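Local structure of polyketide synthase (Lyngbya majuscula 19L, 3QIT) at residues Leu47-Gln52 with Ser281-Ser286. The protein forms the terminal alkene of curacin A, probably by hydrolysing the thioester of the polyketide chain, with decarboxylation and sulfate elimination. Sequence-based numbering, arbitrary orientation. Where two conformers were deposited one is given.
Sequences LPLAAQ and SLILTS
Leu49 and Leu284 both set CG beside the backbone N and opposite the carbonyl carbon (chi1 -64° and -75°). Leu284 points at helix 43-51, while Leu49 reaches the C-terminal helix only through its methyl end. The two leucines lie side by side, running opposite ways. CD2 of Leu49 lies 3.6 Å from CG of Leu284 and 3.7 Å from CD2 of the same residue. The CD2 of Leu49 also meets Ile283, 3.9 Å from its CG2, and the Leu49 chain lies roughly perpendicular to that of Ile283. In this alpha/beta hydrolase fold the contact joins the C-terminal end of helix 43-51 to the last turn of helix 276-284, beside the central sheet. Ile283 is buried and also rests on Leu98 and Val100 of strand 97-102 and on Ile124 of strand 120-126. Leu49 packs on Ala280, one turn before Leu284. Gln52 closes the more exposed side with its aliphatic part. Its CB is 3.8 Å from CD2 of Leu284, and its CG is 4.0 Å from CD1 of that leucine. A bend at chi2 (-52°) carries the amide of Gln52 away from the C-terminal helix.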
# COMPACT_ATOMS: atom_id res chain seq x y z
N LEU B 47 0.95 -1.80 33.58
CA LEU B 47 1.56 -1.80 34.93
C LEU B 47 1.10 -3.00 35.78
O LEU B 47 1.95 -3.74 36.27
CB LEU B 47 1.41 -0.44 35.66
CG LEU B 47 2.15 0.71 34.94
CD1 LEU B 47 1.87 2.08 35.56
CD2 LEU B 47 3.64 0.44 34.91
N PRO B 48 -0.23 -3.22 35.91
CA PRO B 48 -0.65 -4.37 36.72
C PRO B 48 -0.25 -5.71 36.12
O PRO B 48 -0.00 -6.66 36.87
CB PRO B 48 -2.18 -4.23 36.79
CG PRO B 48 -2.54 -3.21 35.79
CD PRO B 48 -1.36 -2.33 35.60
N LEU B 49 -0.20 -5.82 34.78
CA LEU B 49 0.28 -7.07 34.15
C LEU B 49 1.75 -7.33 34.42
O LEU B 49 2.15 -8.47 34.70
CB LEU B 49 0.07 -7.05 32.63
CG LEU B 49 -1.37 -7.01 32.11
CD1 LEU B 49 -1.36 -6.71 30.60
CD2 LEU B 49 -2.08 -8.32 32.41
N ALA B 50 2.56 -6.27 34.32
CA ALA B 50 4.00 -6.43 34.56
C ALA B 50 4.22 -6.79 36.03
O ALA B 50 5.09 -7.58 36.34
CB ALA B 50 4.76 -5.15 34.19
N ALA B 51 3.39 -6.24 36.92
CA ALA B 51 3.52 -6.54 38.36
C ALA B 51 3.21 -8.01 38.67
O ALA B 51 3.69 -8.55 39.69
CB ALA B 51 2.62 -5.61 39.18
N GLN B 52 2.43 -8.65 37.80
CA GLN B 52 2.10 -10.08 37.94
C GLN B 52 3.00 -11.03 37.12
O GLN B 52 2.70 -12.21 36.96
CB GLN B 52 0.63 -10.35 37.63
CG GLN B 52 -0.39 -9.62 38.52
CD GLN B 52 -0.16 -9.83 40.02
OE1 GLN B 52 -0.08 -8.86 40.78
NE2 GLN B 52 -0.03 -11.09 40.44
N SER B 281 -7.05 -7.44 34.42
CA SER B 281 -7.55 -8.59 35.18
C SER B 281 -8.08 -9.65 34.23
O SER B 281 -7.81 -10.83 34.38
CB SER B 281 -8.65 -8.14 36.13
OG SER B 281 -9.08 -9.24 36.92
N LEU B 282 -8.83 -9.20 33.22
CA LEU B 282 -9.36 -10.12 32.22
C LEU B 282 -8.24 -10.85 31.43
O LEU B 282 -8.32 -12.06 31.18
CB LEU B 282 -10.27 -9.35 31.28
CG LEU B 282 -10.84 -10.11 30.11
CD1 LEU B 282 -11.70 -11.28 30.60
CD2 LEU B 282 -11.67 -9.12 29.35
N ILE B 283 -7.20 -10.11 31.06
CA ILE B 283 -6.04 -10.67 30.36
C ILE B 283 -5.34 -11.72 31.23
O ILE B 283 -4.94 -12.76 30.73
CB ILE B 283 -5.08 -9.54 29.95
CG1 ILE B 283 -5.76 -8.65 28.89
CG2 ILE B 283 -3.76 -10.09 29.38
CD1 ILE B 283 -5.01 -7.37 28.63
N LEU B 284 -5.21 -11.41 32.52
CA LEU B 284 -4.53 -12.27 33.51
C LEU B 284 -5.23 -13.61 33.70
O LEU B 284 -4.61 -14.60 34.09
CB LEU B 284 -4.43 -11.55 34.86
CG LEU B 284 -3.39 -10.42 35.00
CD1 LEU B 284 -3.62 -9.56 36.24
CD2 LEU B 284 -1.97 -10.97 34.98
N THR B 285 -6.53 -13.62 33.44
CA THR B 285 -7.32 -14.83 33.67
C THR B 285 -7.47 -15.70 32.43
O THR B 285 -8.04 -16.79 32.51
CB THR B 285 -8.73 -14.51 34.24
OG1 THR B 285 -9.47 -13.74 33.29
CG2 THR B 285 -8.64 -13.77 35.55
N SER B 286 -6.97 -15.23 31.30
CA SER B 286 -7.05 -15.98 30.05
C SER B 286 -6.20 -17.26 30.14
O SER B 286 -5.18 -17.32 30.85
CB SER B 286 -6.65 -15.12 28.85
OG SER B 286 -7.48 -13.96 28.76
OXT SER B 286 -6.54 -18.27 29.53